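Local structure of single-stranded DNA specific exonuclease RecJ (Thermus thermophilus, 2ZXR) at residues V9-P14 with A34-G39; G28-L33 with K627-R632; L433-G438 with P460-F465. The protein degrades single-stranded DNA in the 5' to 3' direction, as a monomeric exonuclease that requires a divalent cation and shows no detectable activity on single-stranded RNA. All blocks are in the same frame, centred on the assembly; numbering follows the deposited sequence.

Interaction 1: residues V9-P14 with A34-G39; sequences VLSLPP and AYWHRG
Pro13 sets its CB over one face of the Trp36 indole, a CH-pi contact that joins the loop between strand 5-9 and helix 15-25 to the last turn of helix 29-37. Pro13 CB sits over the six-membered ring, 3.4 Å from its centroid and 14° off the normal; a proline ring, rigid and rich in polarised C-H groups, suits an electron-rich indole face. Pro14 CD continues the cover obliquely, 3.8 Å from Trp36 CZ2.

One residue on, the His37 imidazole is sandwiched. Leu10 CD1 packs over one face, 3.9 Å from the ring centroid, and CE3 of neighbouring Trp36 lies over the opposite face, toward its rim. At its edge, His37 NE2 donates a weak, bent hydrogen bond to Ser11 O, 3.1 Å long with 133° at the hydrogen.

Further out, Trp36 CG stands anti to its own N (chi1 -174°), which carries the indole across to the prolines, and Arg41 adds a cation-pi contact to it. The loop is held in turn by a hydrogen bond from Leu12 N to Glu648 OE2. Helix 29-37 ends just beyond in a Schellman motif at Gly39, with positive phi, whose N donates a hydrogen bond to Trp36 O, 3.2 Å away.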
ATOM      1  N   VAL A   9      15.238   1.034  -3.762  1.00 31.76           N
ATOM      2  CA  VAL A   9      15.191  -0.397  -4.016  1.00 31.64           C
ATOM      3  C   VAL A   9      15.253  -1.132  -2.691  1.00 31.78           C
ATOM      4  O   VAL A   9      16.183  -0.929  -1.901  1.00 33.46           O
ATOM      5  CB  VAL A   9      16.372  -0.854  -4.893  1.00 30.58           C
ATOM      6  CG1 VAL A   9      16.276  -2.342  -5.148  1.00 31.38           C
ATOM      7  CG2 VAL A   9      16.365  -0.101  -6.210  1.00 29.61           C
ATOM      8  N   LEU A  10      14.269  -1.977  -2.428  1.00 30.87           N
ATOM      9  CA  LEU A  10      14.259  -2.727  -1.183  1.00 30.82           C
ATOM     10  C   LEU A  10      15.539  -3.573  -1.040  1.00 31.07           C
ATOM     11  O   LEU A  10      16.055  -4.127  -2.013  1.00 30.76           O
ATOM     12  CB  LEU A  10      13.012  -3.625  -1.104  1.00 31.09           C
ATOM     13  CG  LEU A  10      11.641  -2.939  -1.290  1.00 33.36           C
ATOM     14  CD1 LEU A  10      10.531  -3.871  -0.747  1.00 32.62           C
ATOM     15  CD2 LEU A  10      11.604  -1.597  -0.550  1.00 31.85           C
ATOM     16  N   SER A  11      16.029  -3.681   0.188  1.00 30.93           N
ATOM     17  CA  SER A  11      17.253  -4.409   0.482  1.00 31.46           C
ATOM     18  C   SER A  11      17.172  -5.898   0.183  1.00 31.43           C
ATOM     19  O   SER A  11      16.085  -6.484   0.210  1.00 31.68           O
ATOM     20  CB  SER A  11      17.575  -4.244   1.961  1.00 31.93           C
ATOM     21  OG  SER A  11      16.619  -4.979   2.722  1.00 33.80           O
ATOM     22  N   LEU A  12      18.313  -6.522  -0.103  1.00 30.63           N
ATOM     23  CA  LEU A  12      18.299  -7.967  -0.329  1.00 29.90           C
ATOM     24  C   LEU A  12      18.367  -8.595   1.059  1.00 30.73           C
ATOM     25  O   LEU A  12      19.124  -8.136   1.943  1.00 29.96           O
ATOM     26  CB  LEU A  12      19.490  -8.447  -1.172  1.00 28.53           C
ATOM     27  CG  LEU A  12      19.610  -7.872  -2.586  1.00 28.24           C
ATOM     28  CD1 LEU A  12      20.779  -8.538  -3.321  1.00 27.52           C
ATOM     29  CD2 LEU A  12      18.316  -8.066  -3.338  1.00 24.63           C
ATOM     30  N   PRO A  13      17.556  -9.634   1.292  1.00 31.62           N
ATOM     31  CA  PRO A  13      17.606 -10.257   2.620  1.00 32.85           C
ATOM     32  C   PRO A  13      18.801 -11.196   2.713  1.00 33.54           C
ATOM     33  O   PRO A  13      19.474 -11.459   1.707  1.00 33.37           O
ATOM     34  CB  PRO A  13      16.280 -11.017   2.690  1.00 32.21           C
ATOM     35  CG  PRO A  13      16.102 -11.478   1.277  1.00 32.16           C
ATOM     36  CD  PRO A  13      16.537 -10.270   0.438  1.00 31.22           C
ATOM     37  N   PRO A  14      19.103 -11.684   3.924  1.00 34.13           N
ATOM     38  CA  PRO A  14      20.240 -12.606   4.029  1.00 34.24           C
ATOM     39  C   PRO A  14      19.876 -13.892   3.278  1.00 34.92           C
ATOM     40  O   PRO A  14      18.763 -14.428   3.401  1.00 33.66           O
ATOM     41  CB  PRO A  14      20.417 -12.808   5.544  1.00 34.92           C
ATOM     42  CG  PRO A  14      19.150 -12.199   6.180  1.00 36.00           C
ATOM     43  CD  PRO A  14      18.749 -11.103   5.231  1.00 34.95           C
ATOM     44  N   ALA A  34       9.392 -10.313  -1.552  1.00 29.80           N
ATOM     45  CA  ALA A  34       8.195  -9.603  -1.077  1.00 31.21           C
ATOM     46  C   ALA A  34       7.706 -10.194   0.253  1.00 32.81           C
ATOM     47  O   ALA A  34       7.489  -9.468   1.239  1.00 32.82           O
ATOM     48  CB  ALA A  34       7.093  -9.679  -2.131  1.00 28.91           C
ATOM     49  N   TYR A  35       7.545 -11.514   0.295  1.00 33.61           N
ATOM     50  CA  TYR A  35       7.111 -12.150   1.533  1.00 34.74           C
ATOM     51  C   TYR A  35       8.083 -11.848   2.675  1.00 35.57           C
ATOM     52  O   TYR A  35       7.645 -11.490   3.782  1.00 35.03           O
ATOM     53  CB  TYR A  35       6.973 -13.661   1.349  1.00 33.76           C
ATOM     54  CG  TYR A  35       5.894 -14.035   0.375  1.00 34.02           C
ATOM     55  CD1 TYR A  35       4.578 -13.630   0.578  1.00 34.19           C
ATOM     56  CD2 TYR A  35       6.189 -14.767  -0.769  1.00 34.01           C
ATOM     57  CE1 TYR A  35       3.587 -13.947  -0.347  1.00 35.87           C
ATOM     58  CE2 TYR A  35       5.220 -15.078  -1.693  1.00 33.76           C
ATOM     59  CZ  TYR A  35       3.921 -14.669  -1.485  1.00 35.11           C
ATOM     60  OH  TYR A  35       2.960 -14.962  -2.421  1.00 36.12           O
ATOM     61  N   TRP A  36       9.392 -11.960   2.419  1.00 35.97           N
ATOM     62  CA  TRP A  36      10.359 -11.682   3.481  1.00 36.91           C
ATOM     63  C   TRP A  36      10.161 -10.273   4.048  1.00 38.00           C
ATOM     64  O   TRP A  36      10.160 -10.080   5.269  1.00 39.08           O
ATOM     65  CB  TRP A  36      11.796 -11.827   2.985  1.00 36.53           C
ATOM     66  CG  TRP A  36      12.816 -11.686   4.096  1.00 35.48           C
ATOM     67  CD1 TRP A  36      13.225 -12.665   4.971  1.00 36.01           C
ATOM     68  CD2 TRP A  36      13.544 -10.506   4.451  1.00 35.30           C
ATOM     69  NE1 TRP A  36      14.165 -12.160   5.843  1.00 35.24           N
ATOM     70  CE2 TRP A  36      14.380 -10.841   5.549  1.00 35.56           C
ATOM     71  CE3 TRP A  36      13.579  -9.199   3.951  1.00 34.76           C
ATOM     72  CZ2 TRP A  36      15.241  -9.908   6.153  1.00 35.85           C
ATOM     73  CZ3 TRP A  36      14.436  -8.270   4.553  1.00 35.51           C
ATOM     74  CH2 TRP A  36      15.254  -8.634   5.644  1.00 35.47           C
ATOM     75  N   HIS A  37       9.980  -9.298   3.166  1.00 39.05           N
ATOM     76  CA  HIS A  37       9.768  -7.918   3.579  1.00 40.44           C
ATOM     77  C   HIS A  37       8.460  -7.675   4.329  1.00 41.37           C
ATOM     78  O   HIS A  37       8.413  -6.827   5.213  1.00 42.30           O
ATOM     79  CB  HIS A  37       9.813  -6.982   2.366  1.00 40.13           C
ATOM     80  CG  HIS A  37      11.203  -6.632   1.926  1.00 41.74           C
ATOM     81  ND1 HIS A  37      12.131  -6.062   2.775  1.00 42.11           N
ATOM     82  CD2 HIS A  37      11.827  -6.782   0.734  1.00 41.44           C
ATOM     83  CE1 HIS A  37      13.267  -5.882   2.125  1.00 41.29           C
ATOM     84  NE2 HIS A  37      13.109  -6.310   0.885  1.00 41.46           N
ATOM     85  N   ARG A  38       7.404  -8.401   3.963  1.00 42.09           N
ATOM     86  CA  ARG A  38       6.095  -8.232   4.577  1.00 42.35           C
ATOM     87  C   ARG A  38       5.982  -9.105   5.800  1.00 43.17           C
ATOM     88  O   ARG A  38       4.919  -9.188   6.401  1.00 44.32           O
ATOM     89  CB  ARG A  38       4.973  -8.629   3.605  1.00 41.91           C
ATOM     90  CG  ARG A  38       5.105  -8.127   2.177  1.00 41.33           C
ATOM     91  CD  ARG A  38       4.480  -6.771   1.989  1.00 40.94           C
ATOM     92  NE  ARG A  38       4.843  -6.160   0.712  1.00 39.37           N
ATOM     93  CZ  ARG A  38       4.052  -6.085  -0.353  1.00 38.20           C
ATOM     94  NH1 ARG A  38       2.827  -6.594  -0.316  1.00 36.71           N
ATOM     95  NH2 ARG A  38       4.482  -5.466  -1.446  1.00 35.83           N
ATOM     96  N   GLY A  39       7.067  -9.780   6.150  1.00 44.20           N
ATOM     97  CA  GLY A  39       7.056 -10.645   7.317  1.00 44.75           C
ATOM     98  C   GLY A  39       6.430 -12.016   7.139  1.00 45.71           C
ATOM     99  O   GLY A  39       6.172 -12.695   8.132  1.00 45.51           O
TER

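Interaction 2: residues G28-L33 with K627-R632; sequences GPEAAL and KALVHR
The guanidinium of Arg632 receives Glu30 OE2 at its edge, close to its plane, while Leu629 CA, from the preceding turn of the same helix, lies over one of its faces. Carboxylate and guanidinium are nearly coplanar, 22° apart, yet the direct salt bridge is long, with Glu30 OE2 3.8 Å from Arg632 NH2. A water bridges the pair: it donates to Glu30 OE2 at 2.7 Å and accepts a weak bond from Arg632 NH2 at 2.8 Å. Bends at chi2 and chi3 (chi3 -40°) turn the arginine chain so that its flat end can meet the glutamate.

Beside this polar pair, Leu629 supplies the apolar part. Its CD1 reaches between Pro29 and Leu33, 4.0 Å from Pro29 CB and 3.9 Å from Leu33 CD1, so one methyl of the branched leucine serves two residues a turn apart. Proline fits the first turn of helix 29-37, where no backbone N-H is needed. The helical segments 29-33 and 627-632 run at 81° to each other, their axes 11.0 Å apart at closest approach, and Trp18 of helix 15-25 touches both Leu33 and Leu629.

Arg632 also makes a long, weak ion pair with Asp432, as Glu30 does with Arg625. Charges spread in this way, with water between the main partners, probably offset part of the cost of burying the glutamate, while contact between the two helices at close range rests on the leucines and proline.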
ATOM      1  N   GLY A  28       9.537 -18.695  -6.178  1.00 26.88           N
ATOM      2  CA  GLY A  28      10.816 -18.211  -6.653  1.00 26.73           C
ATOM      3  C   GLY A  28      11.360 -17.061  -5.810  1.00 26.83           C
ATOM      4  O   GLY A  28      10.708 -16.615  -4.856  1.00 25.78           O
ATOM      5  N   PRO A  29      12.559 -16.547  -6.146  1.00 26.52           N
ATOM      6  CA  PRO A  29      13.220 -15.445  -5.428  1.00 26.52           C
ATOM      7  C   PRO A  29      12.507 -14.070  -5.393  1.00 26.64           C
ATOM      8  O   PRO A  29      12.573 -13.382  -4.397  1.00 27.26           O
ATOM      9  CB  PRO A  29      14.606 -15.383  -6.086  1.00 26.61           C
ATOM     10  CG  PRO A  29      14.331 -15.816  -7.511  1.00 25.95           C
ATOM     11  CD  PRO A  29      13.335 -16.968  -7.329  1.00 27.14           C
ATOM     12  N   GLU A  30      11.819 -13.679  -6.455  1.00 27.83           N
ATOM     13  CA  GLU A  30      11.121 -12.388  -6.466  1.00 28.28           C
ATOM     14  C   GLU A  30      10.029 -12.311  -5.425  1.00 27.63           C
ATOM     15  O   GLU A  30      10.027 -11.428  -4.560  1.00 28.45           O
ATOM     16  CB  GLU A  30      10.501 -12.121  -7.836  1.00 29.57           C
ATOM     17  CG  GLU A  30      11.507 -12.021  -8.960  1.00 30.81           C
ATOM     18  CD  GLU A  30      11.985 -13.379  -9.410  1.00 31.64           C
ATOM     19  OE1 GLU A  30      11.296 -14.389  -9.098  1.00 31.75           O
ATOM     20  OE2 GLU A  30      13.039 -13.431 -10.075  1.00 31.80           O
ATOM     21  N   ALA A  31       9.087 -13.239  -5.513  1.00 27.17           N
ATOM     22  CA  ALA A  31       7.984 -13.288  -4.573  1.00 27.02           C
ATOM     23  C   ALA A  31       8.504 -13.493  -3.146  1.00 27.28           C
ATOM     24  O   ALA A  31       8.006 -12.876  -2.195  1.00 26.17           O
ATOM     25  CB  ALA A  31       7.024 -14.409  -4.967  1.00 27.60           C
ATOM     26  N   ALA A  32       9.511 -14.350  -2.985  1.00 27.43           N
ATOM     27  CA  ALA A  32      10.066 -14.582  -1.648  1.00 28.32           C
ATOM     28  C   ALA A  32      10.625 -13.281  -1.079  1.00 28.35           C
ATOM     29  O   ALA A  32      10.595 -13.066   0.121  1.00 28.94           O
ATOM     30  CB  ALA A  32      11.158 -15.649  -1.691  1.00 27.66           C
ATOM     31  N   LEU A  33      11.145 -12.420  -1.942  1.00 29.07           N
ATOM     32  CA  LEU A  33      11.679 -11.140  -1.498  1.00 29.71           C
ATOM     33  C   LEU A  33      10.528 -10.342  -0.859  1.00 30.05           C
ATOM     34  O   LEU A  33      10.672  -9.768   0.233  1.00 29.61           O
ATOM     35  CB  LEU A  33      12.224 -10.375  -2.706  1.00 31.13           C
ATOM     36  CG  LEU A  33      13.712 -10.048  -2.773  1.00 33.50           C
ATOM     37  CD1 LEU A  33      14.113  -9.717  -4.220  1.00 34.43           C
ATOM     38  CD2 LEU A  33      13.994  -8.875  -1.861  1.00 34.90           C
ATOM     39  N   LYS A 627      20.026 -17.243  -8.529  1.00 31.03           N
ATOM     40  CA  LYS A 627      21.289 -16.836  -9.137  1.00 31.72           C
ATOM     41  C   LYS A 627      21.041 -15.804 -10.209  1.00 30.60           C
ATOM     42  O   LYS A 627      21.724 -14.777 -10.284  1.00 29.63           O
ATOM     43  CB  LYS A 627      21.996 -18.037  -9.757  1.00 33.60           C
ATOM     44  CG  LYS A 627      23.412 -18.223  -9.257  1.00 36.29           C
ATOM     45  CD  LYS A 627      24.397 -18.406 -10.409  1.00 38.10           C
ATOM     46  CE  LYS A 627      24.522 -19.858 -10.846  1.00 39.13           C
ATOM     47  NZ  LYS A 627      25.653 -20.015 -11.821  1.00 40.03           N
ATOM     48  N   ALA A 628      20.057 -16.102 -11.044  1.00 29.42           N
ATOM     49  CA  ALA A 628      19.685 -15.220 -12.133  1.00 29.25           C
ATOM     50  C   ALA A 628      19.302 -13.844 -11.614  1.00 28.61           C
ATOM     51  O   ALA A 628      19.634 -12.839 -12.232  1.00 28.10           O
ATOM     52  CB  ALA A 628      18.514 -15.830 -12.923  1.00 30.05           C
ATOM     53  N   LEU A 629      18.584 -13.787 -10.494  1.00 27.33           N
ATOM     54  CA  LEU A 629      18.213 -12.476  -9.949  1.00 26.88           C
ATOM     55  C   LEU A 629      19.475 -11.684  -9.556  1.00 26.47           C
ATOM     56  O   LEU A 629      19.603 -10.490  -9.863  1.00 26.10           O
ATOM     57  CB  LEU A 629      17.293 -12.631  -8.730  1.00 25.07           C
ATOM     58  CG  LEU A 629      16.774 -11.360  -8.057  1.00 24.41           C
ATOM     59  CD1 LEU A 629      15.464 -11.702  -7.291  1.00 25.02           C
ATOM     60  CD2 LEU A 629      17.817 -10.786  -7.109  1.00 23.34           C
ATOM     61  N   VAL A 630      20.396 -12.349  -8.867  1.00 26.09           N
ATOM     62  CA  VAL A 630      21.639 -11.713  -8.440  1.00 26.31           C
ATOM     63  C   VAL A 630      22.447 -11.219  -9.651  1.00 25.96           C
ATOM     64  O   VAL A 630      22.970 -10.098  -9.642  1.00 26.23           O
ATOM     65  CB  VAL A 630      22.477 -12.688  -7.571  1.00 26.89           C
ATOM     66  CG1 VAL A 630      23.809 -12.035  -7.179  1.00 26.28           C
ATOM     67  CG2 VAL A 630      21.685 -13.063  -6.329  1.00 25.83           C
ATOM     68  N   HIS A 631      22.516 -12.039 -10.695  1.00 26.72           N
ATOM     69  CA  HIS A 631      23.222 -11.661 -11.928  1.00 27.60           C
ATOM     70  C   HIS A 631      22.637 -10.418 -12.574  1.00 27.91           C
ATOM     71  O   HIS A 631      23.367  -9.484 -12.914  1.00 27.92           O
ATOM     72  CB  HIS A 631      23.212 -12.825 -12.930  1.00 27.68           C
ATOM     73  CG  HIS A 631      24.111 -13.958 -12.523  1.00 28.98           C
ATOM     74  ND1 HIS A 631      24.231 -15.121 -13.252  1.00 29.76           N
ATOM     75  CD2 HIS A 631      24.957 -14.087 -11.471  1.00 28.77           C
ATOM     76  CE1 HIS A 631      25.116 -15.915 -12.670  1.00 28.66           C
ATOM     77  NE2 HIS A 631      25.570 -15.311 -11.589  1.00 28.42           N
ATOM     78  N   ARG A 632      21.320 -10.396 -12.745  1.00 27.42           N
ATOM     79  CA  ARG A 632      20.655  -9.244 -13.345  1.00 28.13           C
ATOM     80  C   ARG A 632      20.905  -7.995 -12.477  1.00 26.92           C
ATOM     81  O   ARG A 632      21.083  -6.881 -12.995  1.00 25.98           O
ATOM     82  CB  ARG A 632      19.155  -9.549 -13.474  1.00 30.58           C
ATOM     83  CG  ARG A 632      18.244  -8.375 -13.776  1.00 33.56           C
ATOM     84  CD  ARG A 632      16.893  -8.597 -13.057  1.00 35.72           C
ATOM     85  NE  ARG A 632      16.521  -9.993 -13.168  1.00 36.04           N
ATOM     86  CZ  ARG A 632      15.703 -10.644 -12.352  1.00 35.49           C
ATOM     87  NH1 ARG A 632      15.123 -10.033 -11.332  1.00 37.12           N
ATOM     88  NH2 ARG A 632      15.520 -11.940 -12.533  1.00 35.31           N
TER
HETATM   89  O   HOH W   1      15.215 -14.457 -11.260  1.00 28.02           O

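Interaction 3: residues L433-G438 with P460-F465; sequences LLPEPG and PLFLLF
Leu434 is the bump here: its two methyls fit between the side chains of Phe462 and Leu464. CD1 enters beside Phe462, 3.6 Å from ring atom CG and equally near CB of that residue, with the two side chains crossing at about a right angle. CD2 goes the other way, to Leu464, whose CD2 lies 3.7 Å off. A chi1 of -169°, with CG anti to the backbone N, directs the fork into this hollow, which a branched leucine fills with one methyl for each wall.

On the other side of the sheet, Leu433 and Leu463 lie side by side and point the same way. Leu433 CD1 and Leu463 CD2 are 3.4 Å apart, tighter than usual van der Waals contact, and Phe636 of helix 624-639 packs on both residues.

The backbones are parallel, with Leu433 bridged to Leu463. Leu434 N donates a nearly straight hydrogen bond to Leu463 O (2.9 Å, 160°), the same oxygen that Leu433 CA approaches at 3.4 Å. Beyond this point Pro435 and Pro437 lack N-H groups, and the chain leaves the sheet. Strand 426-433, helix 440-447 and strand 462-466 thus form a right-handed beta-alpha-beta crossover in the mixed sheet to which the RecJ OB domain contributes.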
ATOM      1  N   LEU A 433      14.285  -5.678  -9.799  1.00 23.96           N
ATOM      2  CA  LEU A 433      14.348  -5.479 -11.247  1.00 22.98           C
ATOM      3  C   LEU A 433      13.359  -6.506 -11.804  1.00 23.23           C
ATOM      4  O   LEU A 433      13.314  -7.621 -11.318  1.00 23.02           O
ATOM      5  CB  LEU A 433      15.754  -5.818 -11.758  1.00 24.86           C
ATOM      6  CG  LEU A 433      16.871  -4.791 -12.004  1.00 26.86           C
ATOM      7  CD1 LEU A 433      16.309  -3.405 -11.918  1.00 25.98           C
ATOM      8  CD2 LEU A 433      18.032  -4.989 -11.025  1.00 26.92           C
ATOM      9  N   LEU A 434      12.560  -6.141 -12.799  1.00 23.28           N
ATOM     10  CA  LEU A 434      11.600  -7.092 -13.373  1.00 24.14           C
ATOM     11  C   LEU A 434      12.367  -8.250 -14.023  1.00 25.51           C
ATOM     12  O   LEU A 434      13.395  -8.026 -14.641  1.00 23.72           O
ATOM     13  CB  LEU A 434      10.748  -6.416 -14.447  1.00 22.81           C
ATOM     14  CG  LEU A 434       9.535  -7.217 -14.935  1.00 24.23           C
ATOM     15  CD1 LEU A 434       8.462  -7.176 -13.859  1.00 21.98           C
ATOM     16  CD2 LEU A 434       8.997  -6.633 -16.229  1.00 23.61           C
ATOM     17  N   PRO A 435      11.888  -9.502 -13.859  1.00 27.13           N
ATOM     18  CA  PRO A 435      12.524 -10.697 -14.441  1.00 27.70           C
ATOM     19  C   PRO A 435      12.340 -10.702 -15.948  1.00 27.19           C
ATOM     20  O   PRO A 435      11.667  -9.832 -16.484  1.00 27.69           O
ATOM     21  CB  PRO A 435      11.763 -11.853 -13.784  1.00 28.08           C
ATOM     22  CG  PRO A 435      11.431 -11.305 -12.437  1.00 28.33           C
ATOM     23  CD  PRO A 435      10.924  -9.901 -12.821  1.00 28.02           C
ATOM     24  N   GLU A 436      12.940 -11.676 -16.633  1.00 28.20           N
ATOM     25  CA  GLU A 436      12.792 -11.777 -18.088  1.00 27.96           C
ATOM     26  C   GLU A 436      11.343 -12.173 -18.377  1.00 27.12           C
ATOM     27  O   GLU A 436      10.655 -12.772 -17.529  1.00 24.78           O
ATOM     28  CB  GLU A 436      13.753 -12.825 -18.674  1.00 30.42           C
ATOM     29  CG  GLU A 436      15.234 -12.465 -18.550  1.00 34.26           C
ATOM     30  CD  GLU A 436      15.686 -11.434 -19.565  1.00 37.75           C
ATOM     31  OE1 GLU A 436      16.770 -10.842 -19.355  1.00 40.46           O
ATOM     32  OE2 GLU A 436      14.976 -11.214 -20.580  1.00 38.74           O
ATOM     33  N   PRO A 437      10.866 -11.846 -19.584  1.00 26.61           N
ATOM     34  CA  PRO A 437       9.498 -12.128 -20.038  1.00 26.98           C
ATOM     35  C   PRO A 437       9.026 -13.566 -19.830  1.00 25.93           C
ATOM     36  O   PRO A 437       7.889 -13.799 -19.437  1.00 26.35           O
ATOM     37  CB  PRO A 437       9.532 -11.739 -21.520  1.00 26.97           C
ATOM     38  CG  PRO A 437      10.666 -10.724 -21.612  1.00 27.64           C
ATOM     39  CD  PRO A 437      11.690 -11.270 -20.669  1.00 26.88           C
ATOM     40  N   GLY A 438       9.911 -14.523 -20.072  1.00 26.27           N
ATOM     41  CA  GLY A 438       9.541 -15.916 -19.936  1.00 26.06           C
ATOM     42  C   GLY A 438       9.128 -16.340 -18.547  1.00 26.36           C
ATOM     43  O   GLY A 438       8.434 -17.350 -18.381  1.00 26.11           O
ATOM     44  N   PRO A 460       3.219  -5.101  -4.966  1.00 22.81           N
ATOM     45  CA  PRO A 460       4.630  -4.771  -5.237  1.00 22.96           C
ATOM     46  C   PRO A 460       4.886  -4.094  -6.590  1.00 22.47           C
ATOM     47  O   PRO A 460       4.190  -4.368  -7.583  1.00 21.71           O
ATOM     48  CB  PRO A 460       5.325  -6.128  -5.169  1.00 22.06           C
ATOM     49  CG  PRO A 460       4.276  -7.064  -5.596  1.00 23.30           C
ATOM     50  CD  PRO A 460       3.030  -6.560  -4.887  1.00 21.64           C
ATOM     51  N   LEU A 461       5.899  -3.227  -6.626  1.00 22.29           N
ATOM     52  CA  LEU A 461       6.285  -2.549  -7.859  1.00 23.40           C
ATOM     53  C   LEU A 461       7.672  -3.010  -8.300  1.00 23.81           C
ATOM     54  O   LEU A 461       8.594  -3.110  -7.474  1.00 24.08           O
ATOM     55  CB  LEU A 461       6.323  -1.041  -7.665  1.00 24.38           C
ATOM     56  CG  LEU A 461       5.012  -0.346  -7.334  1.00 26.83           C
ATOM     57  CD1 LEU A 461       5.333   1.055  -6.815  1.00 27.28           C
ATOM     58  CD2 LEU A 461       4.110  -0.316  -8.571  1.00 27.15           C
ATOM     59  N   PHE A 462       7.818  -3.298  -9.589  1.00 22.83           N
ATOM     60  CA  PHE A 462       9.107  -3.730 -10.120  1.00 22.48           C
ATOM     61  C   PHE A 462       9.743  -2.573 -10.881  1.00 22.43           C
ATOM     62  O   PHE A 462       9.069  -1.646 -11.350  1.00 21.75           O
ATOM     63  CB  PHE A 462       8.975  -4.925 -11.088  1.00 20.86           C
ATOM     64  CG  PHE A 462       8.604  -6.219 -10.421  1.00 20.85           C
ATOM     65  CD1 PHE A 462       7.271  -6.567 -10.235  1.00 20.90           C
ATOM     66  CD2 PHE A 462       9.587  -7.069  -9.941  1.00 20.00           C
ATOM     67  CE1 PHE A 462       6.923  -7.755  -9.573  1.00 21.35           C
ATOM     68  CE2 PHE A 462       9.259  -8.244  -9.280  1.00 20.91           C
ATOM     69  CZ  PHE A 462       7.914  -8.592  -9.096  1.00 20.83           C
ATOM     70  N   LEU A 463      11.055  -2.646 -11.032  1.00 22.51           N
ATOM     71  CA  LEU A 463      11.754  -1.614 -11.752  1.00 22.74           C
ATOM     72  C   LEU A 463      12.096  -2.178 -13.116  1.00 23.37           C
ATOM     73  O   LEU A 463      12.543  -3.312 -13.214  1.00 23.90           O
ATOM     74  CB  LEU A 463      13.024  -1.244 -10.993  1.00 23.14           C
ATOM     75  CG  LEU A 463      14.001  -0.273 -11.656  1.00 24.11           C
ATOM     76  CD1 LEU A 463      13.396   1.149 -11.683  1.00 22.28           C
ATOM     77  CD2 LEU A 463      15.317  -0.283 -10.865  1.00 24.23           C
ATOM     78  N   LEU A 464      11.829  -1.404 -14.157  1.00 24.11           N
ATOM     79  CA  LEU A 464      12.174  -1.763 -15.519  1.00 25.79           C
ATOM     80  C   LEU A 464      13.074  -0.605 -15.942  1.00 28.61           C
ATOM     81  O   LEU A 464      12.962   0.516 -15.400  1.00 27.65           O
ATOM     82  CB  LEU A 464      10.968  -1.838 -16.443  1.00 24.20           C
ATOM     83  CG  LEU A 464      10.037  -3.033 -16.240  1.00 25.44           C
ATOM     84  CD1 LEU A 464       9.315  -2.881 -14.895  1.00 22.99           C
ATOM     85  CD2 LEU A 464       9.028  -3.102 -17.388  1.00 22.82           C
ATOM     86  N   PHE A 465      13.964  -0.867 -16.893  1.00 30.75           N
ATOM     87  CA  PHE A 465      14.916   0.148 -17.322  1.00 34.52           C
ATOM     88  C   PHE A 465      15.318  -0.066 -18.765  1.00 36.23           C
ATOM     89  O   PHE A 465      15.438  -1.208 -19.219  1.00 36.38           O
ATOM     90  CB  PHE A 465      16.158   0.071 -16.431  1.00 36.31           C
ATOM     91  CG  PHE A 465      17.144   1.187 -16.657  1.00 40.34           C
ATOM     92  CD1 PHE A 465      18.090   1.114 -17.676  1.00 42.46           C
ATOM     93  CD2 PHE A 465      17.108   2.332 -15.869  1.00 42.48           C
ATOM     94  CE1 PHE A 465      18.993   2.180 -17.914  1.00 43.53           C
ATOM     95  CE2 PHE A 465      18.007   3.406 -16.095  1.00 43.65           C
ATOM     96  CZ  PHE A 465      18.947   3.320 -17.123  1.00 43.31           C
TER

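Overall arrangement
From the N terminus, strand 5-9 leads into interaction 1, which closes a short, mostly helical loop through helix 15-25 and back onto the end of helix 29-37. Interaction 2 opens at the start of that same helix, before interaction 1 has closed, so the two cross; its far partner, helix 624-639, closes a loop of nearly six hundred residues. Interaction 3 is nested inside that loop and follows interaction 1 in series. The three meet in space: Leu33 packs on Pro13, Glu30 and Arg632 lie against Pro435, and Arg38 approaches Pro460. Together they tie the N-terminal helices and helix 624-639 to the mixed sheet, away from the metal site.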